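Local coordinates for intracellular protein transport protein USO1 (Saccharomyces cerevisiae S288c, PDB 6LSU) that is required for protein transport from the ER to the Golgi as a homodimeric coiled-coil tether, of which this chain is the globular head, at residues A[337-340]-A[341-345]; A[419-422]-A[423-427]. All coordinates share one frame; numbering follows the deposited sequence.

Both contacts are local and belong to the armadillo-repeat head. Contact 1 lies wholly within helix 337-346 of ARM 6 and is mostly buried. Contact 2 runs from the loop before helix 421-435 into its first turns, in ARM 7, and is only partly buried. They do not touch: their centres are about 16 Å apart and their nearest atoms about 6 Å. Helix 354-366 packs against both, through Ala362 and Met365 on contact 1 and Arg355 and Pro356 on contact 2. Their chemistry differs with position. In 337-345 aliphatic side chains pack against the neighbouring helices, with one arginine over a methionine. In 419-427 a threonine cap and a water mark the helix start, and a phenylalanine ring packs on a valine one turn on.

Contact 1. Residues A[337-340]-A[341-345]; sequences VLMV and VLRLA
Val337 O accepts from Val341 N, Leu338 O from Leu342 N, Met339 O from Arg343 N and Val340 O from Leu344 N, four consecutive i to i+4 bonds of an alpha-helix, 2.8 to 3.1 Å long. On one side of the helix Val337 CG1 meets Val341 CG1 at 3.9 Å. Leu338 and Leu342 lie side by side and point the same way, with Leu338 CG 4.2 Å from Leu342 CD1. The Met339 and Arg343 chains cross at about a right angle. Met339 CG stands anti to the backbone N (chi1 -172°), which carries it over one face of the Arg343 guanidinium. Val340 CG2 approaches the same group obliquely, 3.7 Å from Arg343 NH1. An alanine here in place of Arg343 would remove the guanidinium and is likely to leave Met339 without the flat face its CG packs on, freeing its chain to turn. Arg343 also touches Ile291. Helix 301-317 meets Val337, Val341 and Leu344, helix 280-287 meets Val340 and Leu344, and helix 354-366 packs on Val341, Leu342 and Ala345.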
loop_
_atom_site.group_PDB
_atom_site.type_symbol
_atom_site.label_atom_id
_atom_site.label_comp_id
_atom_site.label_asym_id
_atom_site.label_seq_id
_atom_site.Cartn_x
_atom_site.Cartn_y
_atom_site.Cartn_z
ATOM N N VAL A 337 8.670 -10.036 -14.404
ATOM C CA VAL A 337 8.260 -9.045 -13.363
ATOM C C VAL A 337 8.235 -9.723 -11.990
ATOM O O VAL A 337 8.852 -9.169 -11.072
ATOM C CB VAL A 337 6.948 -8.312 -13.688
ATOM C CG1 VAL A 337 6.660 -7.251 -12.641
ATOM C CG2 VAL A 337 7.008 -7.647 -15.039
ATOM N N LEU A 338 7.615 -10.893 -11.867
ATOM C CA LEU A 338 7.506 -11.647 -10.590
ATOM C C LEU A 338 8.883 -11.899 -10.010
ATOM O O LEU A 338 9.079 -11.709 -8.782
ATOM C CB LEU A 338 6.831 -13.000 -10.788
ATOM C CG LEU A 338 6.631 -13.784 -9.479
ATOM C CD1 LEU A 338 5.814 -12.974 -8.473
ATOM C CD2 LEU A 338 5.964 -15.139 -9.736
ATOM N N MET A 339 9.780 -12.385 -10.828
ATOM C CA MET A 339 11.139 -12.733 -10.401
ATOM C C MET A 339 11.815 -11.426 -10.014
ATOM O O MET A 339 12.582 -11.389 -9.073
ATOM C CB MET A 339 11.910 -13.425 -11.535
ATOM C CG MET A 339 13.224 -13.970 -11.065
ATOM S SD MET A 339 12.893 -15.332 -9.916
ATOM C CE MET A 339 14.229 -15.024 -8.747
ATOM N N VAL A 340 11.600 -10.376 -10.769
ATOM C CA VAL A 340 12.272 -9.079 -10.445
ATOM C C VAL A 340 11.725 -8.526 -9.111
ATOM O O VAL A 340 12.560 -8.045 -8.302
ATOM C CB VAL A 340 12.147 -8.068 -11.589
ATOM C CG1 VAL A 340 12.768 -6.734 -11.184
ATOM C CG2 VAL A 340 12.846 -8.608 -12.825
ATOM N N VAL A 341 10.406 -8.538 -8.881
ATOM C CA VAL A 341 9.936 -7.932 -7.600
ATOM C C VAL A 341 10.391 -8.801 -6.401
ATOM O O VAL A 341 10.680 -8.248 -5.382
ATOM C CB VAL A 341 8.447 -7.509 -7.596
ATOM C CG1 VAL A 341 7.932 -7.078 -8.950
ATOM C CG2 VAL A 341 7.554 -8.487 -6.943
ATOM N N LEU A 342 10.497 -10.121 -6.540
ATOM C CA LEU A 342 10.958 -11.028 -5.456
ATOM C C LEU A 342 12.428 -10.817 -5.218
ATOM O O LEU A 342 12.807 -10.947 -4.063
ATOM C CB LEU A 342 10.735 -12.498 -5.815
ATOM C CG LEU A 342 9.288 -12.979 -5.814
ATOM C CD1 LEU A 342 9.230 -14.438 -6.279
ATOM C CD2 LEU A 342 8.684 -12.818 -4.443
ATOM N N ARG A 343 13.218 -10.465 -6.237
ATOM C CA ARG A 343 14.618 -10.010 -6.009
ATOM C C ARG A 343 14.605 -8.749 -5.151
ATOM O O ARG A 343 15.449 -8.680 -4.266
ATOM C CB ARG A 343 15.378 -9.779 -7.314
ATOM C CG ARG A 343 15.927 -11.071 -7.886
ATOM C CD ARG A 343 16.785 -10.808 -9.125
ATOM N NE ARG A 343 16.641 -11.940 -10.034
ATOM C CZ ARG A 343 16.104 -11.900 -11.251
ATOM N NH1 ARG A 343 15.705 -10.758 -11.787
ATOM N NH2 ARG A 343 15.980 -13.019 -11.938
ATOM N N LEU A 344 13.725 -7.784 -5.425
ATOM C CA LEU A 344 13.645 -6.528 -4.641
ATOM C C LEU A 344 13.236 -6.866 -3.191
ATOM O O LEU A 344 13.716 -6.176 -2.268
ATOM C CB LEU A 344 12.651 -5.566 -5.297
ATOM C CG LEU A 344 13.102 -4.948 -6.626
ATOM C CD1 LEU A 344 11.987 -4.122 -7.217
ATOM C CD2 LEU A 344 14.328 -4.066 -6.482
ATOM N N ALA A 345 12.359 -7.865 -3.008
ATOM C CA ALA A 345 11.892 -8.263 -1.660
ATOM C C ALA A 345 13.104 -8.806 -0.857
ATOM O O ALA A 345 13.211 -8.431 0.273
ATOM C CB ALA A 345 10.724 -9.245 -1.757
#

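Contact 2. Residues A[419-422]-A[423-427]; sequences HTFD and TRVAC
Thr420 caps the helix that begins at Phe421: its OG1 accepts a weak bond from Thr423 N at 3.4 Å. Thr420 OG1 sits between its own backbone N and carbonyl carbon (chi1 66°), and this turns the hydroxyl toward the first turn. Thr420 O also takes a bond from Arg424 N. A water lies 3.0 Å from Thr423 OG1 and 3.1 Å from His419 ND1, and it accepts from Thr420 N. It thus ties the residue before the cap to the first turn. Thr423 CG2 lies 4.1 Å from His419 CB and comes obliquely to the imidazole, 4.2 Å from His419 CG. Further along, Phe421 CG is anti to the backbone N (chi1 -179°), which brings the ring beside Val425, one turn on. Val425 CG1 lies over one face of the ring in a CH-pi contact, 3.9 Å from the Phe421 ring centroid and shifted toward the rim. Phe421 also meets Phe515, Pro689 and Pro697. The polar ends of two side chains turn to other parts of the fold: Asp422 OD2 bonds Thr688 OG1, and Arg424 NH2 bonds Met412 O. The arrangement is a threonine N-cap, here opening helix 421-435 of ARM 7.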
loop_
_atom_site.group_PDB
_atom_site.type_symbol
_atom_site.label_atom_id
_atom_site.label_comp_id
_atom_site.label_asym_id
_atom_site.label_seq_id
_atom_site.Cartn_x
_atom_site.Cartn_y
_atom_site.Cartn_z
ATOM N N HIS A 419 14.913 -7.334 10.268
ATOM C CA HIS A 419 13.761 -6.892 9.419
ATOM C C HIS A 419 12.641 -6.229 10.227
ATOM O O HIS A 419 12.470 -6.532 11.408
ATOM C CB HIS A 419 13.165 -8.054 8.610
ATOM C CG HIS A 419 14.088 -8.534 7.545
ATOM N ND1 HIS A 419 14.792 -7.672 6.742
ATOM C CD2 HIS A 419 14.432 -9.772 7.148
ATOM C CE1 HIS A 419 15.541 -8.349 5.903
ATOM N NE2 HIS A 419 15.337 -9.639 6.125
ATOM N N THR A 420 11.914 -5.319 9.612
ATOM C CA THR A 420 10.833 -4.578 10.286
ATOM C C THR A 420 9.599 -5.490 10.428
ATOM O O THR A 420 9.405 -6.514 9.735
ATOM C CB THR A 420 10.485 -3.282 9.561
ATOM O OG1 THR A 420 9.936 -3.700 8.308
ATOM C CG2 THR A 420 11.681 -2.371 9.397
ATOM N N PHE A 421 8.747 -5.127 11.338
ATOM C CA PHE A 421 7.498 -5.866 11.562
ATOM C C PHE A 421 6.733 -5.897 10.250
ATOM O O PHE A 421 6.275 -6.981 9.920
ATOM C CB PHE A 421 6.707 -5.246 12.714
ATOM C CG PHE A 421 5.421 -5.949 13.051
ATOM C CD1 PHE A 421 5.436 -7.233 13.591
ATOM C CD2 PHE A 421 4.204 -5.373 12.747
ATOM C CE1 PHE A 421 4.252 -7.901 13.887
ATOM C CE2 PHE A 421 3.017 -6.029 13.025
ATOM C CZ PHE A 421 3.038 -7.267 13.644
ATOM N N ASP A 422 6.655 -4.777 9.540
ATOM C CA ASP A 422 5.950 -4.612 8.236
ATOM C C ASP A 422 6.399 -5.687 7.227
ATOM O O ASP A 422 5.512 -6.331 6.663
ATOM C CB ASP A 422 6.094 -3.178 7.724
ATOM C CG ASP A 422 5.123 -2.211 8.397
ATOM O OD1 ASP A 422 4.332 -2.649 9.294
ATOM O OD2 ASP A 422 5.137 -1.035 8.004
ATOM N N THR A 423 7.715 -5.898 7.057
ATOM C CA THR A 423 8.264 -6.976 6.196
ATOM C C THR A 423 7.679 -8.303 6.665
ATOM O O THR A 423 7.066 -9.025 5.874
ATOM C CB THR A 423 9.795 -6.971 6.181
ATOM O OG1 THR A 423 10.308 -5.874 5.433
ATOM C CG2 THR A 423 10.421 -8.209 5.578
ATOM N N ARG A 424 7.810 -8.625 7.941
ATOM C CA ARG A 424 7.262 -9.879 8.532
ATOM C C ARG A 424 5.772 -10.016 8.242
ATOM O O ARG A 424 5.294 -11.129 7.975
ATOM C CB ARG A 424 7.552 -9.912 10.032
ATOM C CG ARG A 424 9.045 -10.038 10.319
ATOM C CD ARG A 424 9.365 -10.009 11.780
ATOM N NE ARG A 424 8.983 -11.290 12.334
ATOM C CZ ARG A 424 8.779 -11.553 13.625
ATOM N NH1 ARG A 424 8.935 -10.609 14.538
ATOM N NH2 ARG A 424 8.466 -12.778 13.994
ATOM N N VAL A 425 4.983 -8.972 8.267
ATOM C CA VAL A 425 3.526 -9.237 8.014
ATOM C C VAL A 425 3.298 -9.330 6.501
ATOM O O VAL A 425 2.565 -10.200 6.094
ATOM C CB VAL A 425 2.581 -8.273 8.741
ATOM C CG1 VAL A 425 3.333 -7.303 9.610
ATOM C CG2 VAL A 425 1.579 -7.609 7.854
ATOM N N ALA A 426 4.050 -8.602 5.694
ATOM C CA ALA A 426 4.051 -8.732 4.227
ATOM C C ALA A 426 4.389 -10.192 3.853
ATOM O O ALA A 426 3.680 -10.776 2.936
ATOM C CB ALA A 426 5.035 -7.731 3.656
ATOM N N CYS A 427 5.429 -10.765 4.501
ATOM C CA CYS A 427 5.787 -12.199 4.285
ATOM C C CYS A 427 4.543 -13.078 4.542
ATOM O O CYS A 427 4.207 -13.953 3.745
ATOM C CB CYS A 427 6.943 -12.601 5.183
ATOM S SG CYS A 427 8.535 -12.011 4.530
HETATM O O HOH W 1 12.958 -5.145 6.539
#